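Local atomic coordinates of heme peroxidase (Bacteroides thetaiotaomicron, PDB entry 2GVK), a protein that is a dye-decolorizing heme peroxidase that probably oxidises dyes and other substrates with hydrogen peroxide. Residues Y30-S35 with P106-F111; D140-F145 with M249-T254; Q208-G213 with E226-A231. All blocks are in the same frame, centred on the assembly; numbering follows the deposited sequence.

In the fold
Contacts 1 and 2 belong to one antiparallel sheet; contact 3 lies apart from it. Contact 1 joins neighbouring strands 24-32 and 109-115 in the N-terminal Dyp-type region. Contact 2 brings together strands 136-145 and 245-253, the outermost of that sheet within the chain, and so links the N-terminal and C-terminal family regions. Strand 136-145 pairs with 24-32, which puts the nearest atoms of contacts 1 and 2 about 5 Å apart. Contact 3, a helix end and loop, is nested inside the chain loop closed by contact 2, their centres about 26 Å apart. An unidentified ligand, probably from the crystallisation liquor, lies about 4 Å from the Pro250 side chain in contact 2.

Contact 1: Y30-S35 with P106-F111; sequences YNLTDS and PGDLLF. With EDO (1,2-ethanediol), chain G; EDO (1,2-ethanediol), chain I.
Asp108 turns its carboxylate across the end of strand 24-32 and takes the backbone N-H of Leu32. The bond from Leu32 N to Asp108 OD2 is 2.8 Å and nearly straight, and it uses the anti lone pair. Asp108 CG stands beside its own backbone N and anti to the carbonyl carbon (chi1 -69°), which sets the carboxylate against Asn31 and Leu32. The Asn31 side chain crosses that of Asp108 at about a right angle, the amide and carboxylate planes 36° apart. A water ties them together. It donates to Asn31 OD1 and to Asp108 OD1, and accepts from Gly107 N. A second water donates to Asp108 OD2 and to Leu32 O.

Next to this polar patch, Tyr30 and Phe111 meet edge to edge, with Tyr30 CD2 3.8 Å from Phe111 CE2. Tyr30 CB rests on Leu109 CB at 4.1 Å. Leu32 CD2 reaches Leu109 CD1, and helix 38-59 packs on both Leu32 and Phe111. Tyr30 also touches Ser255 of the second subunit.

The backbone puts Asp108 opposite Tyr30, together with Leu109. Tyr30 N bonds to Leu109 O at 2.9 Å, while Tyr30 O receives two donors, Leu109 N at 3.0 Å and Asp108 N at 2.8 Å. Two residues thus face one, which is a classic beta bulge at the start of strand 109-115 in the antiparallel sheet of this Dyp-type fold.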
loop_
_atom_site.group_PDB
_atom_site.type_symbol
_atom_site.label_atom_id
_atom_site.label_comp_id
_atom_site.label_asym_id
_atom_site.label_seq_id
_atom_site.Cartn_x
_atom_site.Cartn_y
_atom_site.Cartn_z
ATOM N N TYR A 30 -7.698 -28.569 19.262
ATOM C CA TYR A 30 -6.921 -29.694 19.740
ATOM C C TYR A 30 -7.655 -30.401 20.868
ATOM O O TYR A 30 -8.323 -29.756 21.680
ATOM C CB TYR A 30 -5.606 -29.205 20.324
ATOM C CG TYR A 30 -4.543 -28.763 19.343
ATOM C CD1 TYR A 30 -4.003 -29.649 18.448
ATOM C CD2 TYR A 30 -3.899 -27.535 19.507
ATOM C CE1 TYR A 30 -2.908 -29.297 17.644
ATOM C CE2 TYR A 30 -2.819 -27.179 18.707
ATOM C CZ TYR A 30 -2.337 -28.065 17.779
ATOM O OH TYR A 30 -1.231 -27.749 17.027
ATOM N N ASN A 31 -7.440 -31.708 20.987
ATOM C CA ASN A 31 -7.736 -32.423 22.216
ATOM C C ASN A 31 -6.432 -32.692 22.953
ATOM O O ASN A 31 -5.398 -32.887 22.337
ATOM C CB ASN A 31 -8.418 -33.750 21.932
ATOM C CG ASN A 31 -9.931 -33.641 21.877
ATOM O OD1 ASN A 31 -10.512 -32.606 22.205
ATOM N ND2 ASN A 31 -10.583 -34.729 21.440
ATOM N N LEU A 32 -6.495 -32.695 24.276
ATOM C CA LEU A 32 -5.356 -33.059 25.092
ATOM C C LEU A 32 -5.127 -34.552 25.052
ATOM O O LEU A 32 -6.071 -35.318 25.008
ATOM C CB LEU A 32 -5.586 -32.638 26.548
ATOM C CG LEU A 32 -5.820 -31.153 26.797
ATOM C CD1 LEU A 32 -6.131 -30.937 28.254
ATOM C CD2 LEU A 32 -4.620 -30.339 26.368
ATOM N N THR A 33 -3.861 -34.953 25.151
ATOM C CA THR A 33 -3.504 -36.360 25.348
ATOM C C THR A 33 -3.269 -36.639 26.827
ATOM O O THR A 33 -3.157 -35.717 27.634
ATOM C CB THR A 33 -2.215 -36.723 24.614
ATOM O OG1 THR A 33 -1.096 -36.071 25.249
ATOM C CG2 THR A 33 -2.287 -36.324 23.168
ATOM N N ASP A 34 -3.063 -37.914 27.152
ATOM C CA ASP A 34 -2.816 -38.319 28.534
ATOM C C ASP A 34 -1.323 -38.448 28.839
ATOM O O ASP A 34 -0.932 -39.120 29.782
ATOM C CB ASP A 34 -3.519 -39.642 28.834
ATOM C CG ASP A 34 -4.982 -39.460 29.155
ATOM O OD1 ASP A 34 -5.409 -38.306 29.377
ATOM O OD2 ASP A 34 -5.707 -40.479 29.224
ATOM N N SER A 35 -0.495 -37.790 28.067
ATOM C CA SER A 35 0.949 -37.887 28.285
ATOM C C SER A 35 1.355 -37.227 29.617
ATOM O O SER A 35 0.679 -36.339 30.104
ATOM C CB SER A 35 1.710 -37.260 27.149
ATOM O OG SER A 35 1.901 -35.879 27.351
ATOM N N PRO A 106 -16.316 -32.450 20.328
ATOM C CA PRO A 106 -15.154 -32.287 21.212
ATOM C C PRO A 106 -14.212 -31.136 20.883
ATOM O O PRO A 106 -14.165 -30.649 19.750
ATOM C CB PRO A 106 -14.412 -33.643 21.065
ATOM C CG PRO A 106 -15.445 -34.579 20.527
ATOM C CD PRO A 106 -16.278 -33.738 19.623
ATOM N N GLY A 107 -13.431 -30.742 21.884
ATOM C CA GLY A 107 -12.380 -29.762 21.692
ATOM C C GLY A 107 -11.909 -29.257 23.027
ATOM O O GLY A 107 -12.714 -28.844 23.847
ATOM N N ASP A 108 -10.595 -29.316 23.259
ATOM C CA ASP A 108 -10.017 -28.910 24.549
ATOM C C ASP A 108 -9.330 -27.556 24.464
ATOM O O ASP A 108 -9.375 -26.782 25.411
ATOM C CB ASP A 108 -9.019 -29.946 25.033
ATOM C CG ASP A 108 -9.680 -31.277 25.443
ATOM O OD1 ASP A 108 -10.866 -31.274 25.869
ATOM O OD2 ASP A 108 -8.986 -32.328 25.391
ATOM N N LEU A 109 -8.637 -27.314 23.339
ATOM C CA LEU A 109 -7.950 -26.044 23.088
ATOM C C LEU A 109 -8.386 -25.483 21.758
ATOM O O LEU A 109 -8.488 -26.221 20.773
ATOM C CB LEU A 109 -6.423 -26.228 23.056
ATOM C CG LEU A 109 -5.720 -26.783 24.288
ATOM C CD1 LEU A 109 -4.222 -26.874 24.007
ATOM C CD2 LEU A 109 -5.996 -25.934 25.545
ATOM N N LEU A 110 -8.608 -24.168 21.720
ATOM C CA LEU A 110 -8.875 -23.450 20.475
ATOM C C LEU A 110 -7.823 -22.386 20.232
ATOM O O LEU A 110 -7.509 -21.597 21.124
ATOM C CB LEU A 110 -10.258 -22.769 20.516
ATOM C CG LEU A 110 -10.573 -21.794 19.343
ATOM C CD1 LEU A 110 -10.795 -22.520 18.039
ATOM C CD2 LEU A 110 -11.773 -20.931 19.682
ATOM N N PHE A 111 -7.283 -22.368 19.015
ATOM C CA PHE A 111 -6.451 -21.254 18.557
ATOM C C PHE A 111 -7.094 -20.640 17.351
ATOM O O PHE A 111 -7.438 -21.346 16.386
ATOM C CB PHE A 111 -5.009 -21.729 18.225
ATOM C CG PHE A 111 -4.241 -22.191 19.416
ATOM C CD1 PHE A 111 -3.698 -21.287 20.292
ATOM C CD2 PHE A 111 -4.099 -23.550 19.693
ATOM C CE1 PHE A 111 -2.990 -21.710 21.406
ATOM C CE2 PHE A 111 -3.376 -23.977 20.821
ATOM C CZ PHE A 111 -2.834 -23.064 21.663
HETATM C C1 EDO G . -14.563 -28.177 17.419
HETATM O O1 EDO G . -15.809 -27.548 17.236
HETATM C C2 EDO G . -14.523 -29.532 16.666
HETATM O O2 EDO G . -15.281 -30.555 17.377
HETATM C C1 EDO I . -15.717 -30.925 26.725
HETATM O O1 EDO I . -15.973 -30.012 27.795
HETATM C C2 EDO I . -15.844 -30.233 25.342
HETATM O O2 EDO I . -14.919 -29.128 25.241
HETATM O O HOH W 1 -12.745 -32.419 24.108
HETATM O O HOH W 2 -9.234 -34.904 25.422
#

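Contact 2: D140-F145 with M249-T254; sequences DETHGF and MPFANT
Phe145 and Pro250 meet where strands 136-145 and 245-253 of the Dyp-type beta-barrel approach each other. The short segments cross at 118°, far from a regular antiparallel pair. One direct backbone hydrogen bond joins them, from Phe145 N to Pro250 O at 3.3 Å.

Packing is tight around this point. Pro250 CB sits over one face of the Phe145 ring, 4.0 Å from its centroid and offset toward the rim, in a CH-pi contact. The ring reaches the proline because CG lies between the backbone N and the carbonyl carbon (chi1 53°). Pro250 O also receives a CA-H...O contact from Gly144 CA at 3.1 Å, so Gly144 is close-packed against this oxygen. Phe145 O is buried against Pro250 CD and has no polar partner in the model. The CE methyl of Met249, a selenomethionine, also comes near it.

A second CH-pi contact follows. Thr142 CG2 lies over one face of the Phe251 ring, 3.9 Å from the centroid. The other branch, OG1, stands beside the backbone N and donates to Asp140 OD2, whose carboxylate is salt-bridged through OD1 to Lys192. A valine in place of Thr142 has no hydroxyl and would probably leave Asp140 OD2 without this donor.

The side near Ala252 is looser. Here a water fills in for a direct bond. The second subunit borders this side, with its Phe122 meeting the Phe145 ring and its Ala252 packing on His143. His143 NE2 donates to Glu141 OE2, almost in the imidazole plane. The bridging water donates to His143 O at 2.7 Å and accepts from Ala252 N at 3.0 Å.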
loop_
_atom_site.group_PDB
_atom_site.type_symbol
_atom_site.label_atom_id
_atom_site.label_comp_id
_atom_site.label_asym_id
_atom_site.label_seq_id
_atom_site.Cartn_x
_atom_site.Cartn_y
_atom_site.Cartn_z
ATOM N N ASP A 140 -9.671 -30.551 14.671
ATOM C CA ASP A 140 -9.962 -29.890 13.401
ATOM C C ASP A 140 -8.981 -28.774 13.136
ATOM O O ASP A 140 -8.553 -28.071 14.058
ATOM C CB ASP A 140 -11.377 -29.293 13.395
ATOM C CG ASP A 140 -11.723 -28.654 12.062
ATOM O OD1 ASP A 140 -11.873 -29.411 11.085
ATOM O OD2 ASP A 140 -11.680 -27.388 11.951
ATOM N N GLU A 141 -8.582 -28.651 11.880
ATOM C CA GLU A 141 -7.902 -27.446 11.387
ATOM C C GLU A 141 -8.598 -26.975 10.143
ATOM O O GLU A 141 -8.816 -27.754 9.209
ATOM C CB GLU A 141 -6.429 -27.709 11.086
ATOM C CG GLU A 141 -5.685 -26.475 10.592
ATOM C CD GLU A 141 -4.152 -26.656 10.549
ATOM O OE1 GLU A 141 -3.621 -27.551 11.251
ATOM O OE2 GLU A 141 -3.491 -25.914 9.779
ATOM N N THR A 142 -9.034 -25.733 10.166
ATOM C CA THR A 142 -9.684 -25.129 9.029
ATOM C C THR A 142 -8.993 -23.825 8.682
ATOM O O THR A 142 -8.664 -23.009 9.572
ATOM C CB THR A 142 -11.185 -24.865 9.311
ATOM O OG1 THR A 142 -11.846 -26.109 9.609
ATOM C CG2 THR A 142 -11.857 -24.229 8.111
ATOM N N HIS A 143 -8.739 -23.636 7.391
ATOM C CA HIS A 143 -8.161 -22.406 6.902
ATOM C C HIS A 143 -9.224 -21.584 6.232
ATOM O O HIS A 143 -9.939 -22.076 5.372
ATOM C CB HIS A 143 -7.053 -22.696 5.915
ATOM C CG HIS A 143 -5.949 -23.514 6.477
ATOM N ND1 HIS A 143 -5.035 -24.166 5.688
ATOM C CD2 HIS A 143 -5.649 -23.843 7.752
ATOM C CE1 HIS A 143 -4.189 -24.832 6.460
ATOM N NE2 HIS A 143 -4.547 -24.656 7.715
ATOM N N GLY A 144 -9.303 -20.320 6.599
ATOM C CA GLY A 144 -10.304 -19.413 6.034
ATOM C C GLY A 144 -9.681 -18.220 5.348
ATOM O O GLY A 144 -8.465 -17.991 5.428
ATOM N N PHE A 145 -10.508 -17.469 4.635
ATOM C CA PHE A 145 -10.043 -16.306 3.891
ATOM C C PHE A 145 -11.129 -15.281 3.845
ATOM O O PHE A 145 -12.311 -15.626 3.839
ATOM C CB PHE A 145 -9.658 -16.706 2.455
ATOM C CG PHE A 145 -10.742 -17.440 1.720
ATOM C CD1 PHE A 145 -10.854 -18.810 1.813
ATOM C CD2 PHE A 145 -11.685 -16.745 0.969
ATOM C CE1 PHE A 145 -11.886 -19.475 1.166
ATOM C CE2 PHE A 145 -12.684 -17.396 0.332
ATOM C CZ PHE A 145 -12.794 -18.760 0.423
HETATM N N MSE A 249 -16.423 -17.023 8.677
HETATM C CA MSE A 249 -15.289 -17.038 7.760
HETATM C C MSE A 249 -15.463 -18.134 6.728
HETATM O O MSE A 249 -15.691 -19.288 7.072
HETATM C CB MSE A 249 -13.985 -17.278 8.519
HETATM C CG MSE A 249 -13.612 -16.165 9.475
HETATM SE SE MSE A 249 -13.783 -14.411 8.641
HETATM C CE MSE A 249 -12.188 -14.414 7.622
ATOM N N PRO A 250 -15.344 -17.765 5.461
ATOM C CA PRO A 250 -15.400 -18.734 4.391
ATOM C C PRO A 250 -14.262 -19.767 4.456
ATOM O O PRO A 250 -13.140 -19.432 4.794
ATOM C CB PRO A 250 -15.232 -17.871 3.126
ATOM C CG PRO A 250 -15.620 -16.537 3.509
ATOM C CD PRO A 250 -15.321 -16.381 4.949
ATOM N N PHE A 251 -14.580 -21.011 4.124
ATOM C CA PHE A 251 -13.562 -22.018 3.815
ATOM C C PHE A 251 -14.097 -22.915 2.707
ATOM O O PHE A 251 -15.324 -23.032 2.522
ATOM C CB PHE A 251 -13.163 -22.827 5.042
ATOM C CG PHE A 251 -14.246 -23.716 5.577
ATOM C CD1 PHE A 251 -15.113 -23.265 6.555
ATOM C CD2 PHE A 251 -14.329 -25.026 5.182
ATOM C CE1 PHE A 251 -16.085 -24.129 7.109
ATOM C CE2 PHE A 251 -15.290 -25.872 5.704
ATOM C CZ PHE A 251 -16.162 -25.404 6.703
ATOM N N ALA A 252 -13.199 -23.494 1.921
ATOM C CA ALA A 252 -13.641 -24.316 0.801
ATOM C C ALA A 252 -12.596 -25.179 0.213
ATOM O O ALA A 252 -11.407 -24.816 0.186
ATOM C CB ALA A 252 -14.207 -23.415 -0.312
ATOM N N ASN A 253 -13.049 -26.327 -0.287
ATOM C CA ASN A 253 -12.280 -27.165 -1.217
ATOM C C ASN A 253 -13.142 -27.330 -2.460
ATOM O O ASN A 253 -13.929 -28.261 -2.549
ATOM C CB ASN A 253 -11.954 -28.537 -0.595
ATOM C CG ASN A 253 -11.125 -29.425 -1.521
ATOM O OD1 ASN A 253 -11.247 -29.353 -2.756
ATOM N ND2 ASN A 253 -10.283 -30.297 -0.923
ATOM N N THR A 254 -13.081 -26.356 -3.363
ATOM C CA THR A 254 -13.995 -26.308 -4.503
ATOM C C THR A 254 -13.874 -27.517 -5.428
ATOM O O THR A 254 -14.823 -27.897 -6.060
ATOM C CB THR A 254 -13.811 -25.033 -5.320
ATOM O OG1 THR A 254 -12.470 -24.953 -5.788
ATOM C CG2 THR A 254 -14.117 -23.813 -4.470
HETATM O O HOH W 3 -10.395 -22.937 2.827
#

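Contact 3: Q208-G213 with E226-A231; sequences QEKVIG and EKPGNA
Lys210 meets the loop 226-231 through two polar links, one at its backbone and one at its ammonium. The stronger is a water bridge. The water donates to Lys210 O at 2.7 Å and to Asn230 OD1 at 2.8 Å, and so joins the helix end to the loop.

The second is a salt bridge to Glu226 at the exposed edge of the contact. It is long, with Lys210 NZ 3.5 Å from Glu226 OE1, and its hydrogen bond is weak. The lysine chain runs extended and then bends at its last torsion (chi4 -43°), which turns the ammonium toward the glutamate. Glu226 bends at its second torsion to meet it. Lys227 sends its ammonium elsewhere, to a salt bridge with Glu221. Its chain still passes Gly213, with Lys227 CE 3.8 Å from Gly213 O.

The arrangement is a helix C-terminus packed against a type I beta turn. Gly213 is the first residue beyond helix 205-212 and has a positive phi of 97°. A side chain there would clash with the preceding carbonyl and crowd the methyl of Ala231. The turn runs from Pro228 to Ala231, closed by Ala231 N bonding to Pro228 O. Ala231 is the N-cap residue of helix 232-235, and the backbones of Val211 and Ile212 bond on to His232 and Asn233.

Packing is made by small groups. The Pro228 ring lies over the last helical turn, with CG 3.5 Å from Lys210 O and also against Lys210 CB. Ala231 CB lies 3.5 Å from Lys210 O and reaches Gly213 CA. Beside it, Ala231 CA makes a CA-H...O contact with Val211 O at 3.4 Å. Val211 and Ile212 point away from the loop and pack on Trp200 of helix 197-201.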
loop_
_atom_site.group_PDB
_atom_site.type_symbol
_atom_site.label_atom_id
_atom_site.label_comp_id
_atom_site.label_asym_id
_atom_site.label_seq_id
_atom_site.Cartn_x
_atom_site.Cartn_y
_atom_site.Cartn_z
ATOM N N GLN A 208 -33.027 -15.080 -1.921
ATOM C CA GLN A 208 -31.826 -15.133 -1.084
ATOM C C GLN A 208 -31.857 -13.990 -0.068
ATOM O O GLN A 208 -31.486 -14.166 1.083
ATOM C CB GLN A 208 -30.545 -15.029 -1.919
ATOM C CG GLN A 208 -30.213 -16.262 -2.735
ATOM C CD GLN A 208 -28.901 -16.113 -3.481
ATOM O OE1 GLN A 208 -28.332 -15.028 -3.535
ATOM N NE2 GLN A 208 -28.424 -17.207 -4.083
ATOM N N GLU A 209 -32.295 -12.812 -0.510
ATOM C CA GLU A 209 -32.388 -11.646 0.378
ATOM C C GLU A 209 -33.396 -11.861 1.508
ATOM O O GLU A 209 -33.202 -11.370 2.630
ATOM C CB GLU A 209 -32.751 -10.402 -0.432
ATOM C CG GLU A 209 -31.617 -9.951 -1.353
ATOM C CD GLU A 209 -31.978 -8.765 -2.214
ATOM O OE1 GLU A 209 -33.180 -8.588 -2.523
ATOM O OE2 GLU A 209 -31.047 -8.047 -2.647
ATOM N N LYS A 210 -34.452 -12.625 1.221
ATOM C CA LYS A 210 -35.469 -12.951 2.232
ATOM C C LYS A 210 -34.950 -13.972 3.224
ATOM O O LYS A 210 -35.360 -13.983 4.379
ATOM C CB LYS A 210 -36.731 -13.455 1.572
ATOM C CG LYS A 210 -37.458 -12.350 0.816
ATOM C CD LYS A 210 -38.790 -12.730 0.363
ATOM C CE LYS A 210 -39.460 -11.544 -0.340
ATOM N NZ LYS A 210 -39.232 -10.239 0.434
ATOM N N VAL A 211 -34.052 -14.840 2.774
ATOM C CA VAL A 211 -33.393 -15.780 3.671
ATOM C C VAL A 211 -32.405 -15.060 4.642
ATOM O O VAL A 211 -32.319 -15.392 5.820
ATOM C CB VAL A 211 -32.618 -16.877 2.874
ATOM C CG1 VAL A 211 -31.805 -17.755 3.821
ATOM C CG2 VAL A 211 -33.578 -17.711 2.046
ATOM N N ILE A 212 -31.705 -14.048 4.133
ATOM C CA ILE A 212 -30.668 -13.370 4.896
ATOM C C ILE A 212 -31.231 -12.189 5.701
ATOM O O ILE A 212 -30.921 -12.035 6.878
ATOM C CB ILE A 212 -29.545 -12.863 3.967
ATOM C CG1 ILE A 212 -28.896 -14.036 3.223
ATOM C CG2 ILE A 212 -28.502 -12.060 4.755
ATOM C CD1 ILE A 212 -28.296 -15.098 4.114
ATOM N N GLY A 213 -32.100 -11.415 5.074
ATOM C CA GLY A 213 -32.675 -10.224 5.707
ATOM C C GLY A 213 -31.968 -8.913 5.344
ATOM O O GLY A 213 -32.236 -7.878 5.948
ATOM N N GLU A 226 -40.647 -5.864 4.626
ATOM C CA GLU A 226 -40.111 -6.796 3.651
ATOM C C GLU A 226 -39.399 -8.001 4.289
ATOM O O GLU A 226 -39.325 -9.053 3.696
ATOM C CB GLU A 226 -39.159 -6.071 2.702
ATOM C CG GLU A 226 -39.881 -5.182 1.674
ATOM C CD GLU A 226 -40.878 -5.979 0.788
ATOM O OE1 GLU A 226 -40.458 -6.995 0.165
ATOM O OE2 GLU A 226 -42.079 -5.584 0.720
ATOM N N LYS A 227 -38.906 -7.833 5.491
ATOM C CA LYS A 227 -38.111 -8.876 6.133
ATOM C C LYS A 227 -38.982 -9.938 6.798
ATOM O O LYS A 227 -39.715 -9.638 7.726
ATOM C CB LYS A 227 -37.181 -8.273 7.180
ATOM C CG LYS A 227 -36.123 -9.247 7.664
ATOM C CD LYS A 227 -35.479 -8.804 8.936
ATOM C CE LYS A 227 -34.745 -7.522 8.771
ATOM N NZ LYS A 227 -33.931 -7.239 9.968
ATOM N N PRO A 228 -38.852 -11.199 6.359
ATOM C CA PRO A 228 -39.579 -12.301 7.003
ATOM C C PRO A 228 -39.080 -12.576 8.408
ATOM O O PRO A 228 -37.901 -12.329 8.721
ATOM C CB PRO A 228 -39.289 -13.496 6.099
ATOM C CG PRO A 228 -38.623 -12.923 4.870
ATOM C CD PRO A 228 -38.015 -11.667 5.246
ATOM N N GLY A 229 -39.957 -13.126 9.246
ATOM C CA GLY A 229 -39.618 -13.410 10.615
ATOM C C GLY A 229 -38.606 -14.511 10.790
ATOM O O GLY A 229 -38.042 -14.669 11.881
ATOM N N ASN A 230 -38.373 -15.293 9.728
ATOM C CA ASN A 230 -37.379 -16.399 9.789
ATOM C C ASN A 230 -36.067 -16.076 9.049
ATOM O O ASN A 230 -35.217 -16.950 8.867
ATOM C CB ASN A 230 -37.972 -17.714 9.273
ATOM C CG ASN A 230 -38.441 -17.633 7.828
ATOM O OD1 ASN A 230 -38.470 -16.564 7.222
ATOM N ND2 ASN A 230 -38.794 -18.768 7.273
ATOM N N ALA A 231 -35.898 -14.817 8.670
ATOM C CA ALA A 231 -34.631 -14.356 8.068
ATOM C C ALA A 231 -33.506 -14.513 9.067
ATOM O O ALA A 231 -33.710 -14.368 10.278
ATOM C CB ALA A 231 -34.747 -12.917 7.628
HETATM O O HOH W 4 -36.771 -16.158 5.072
#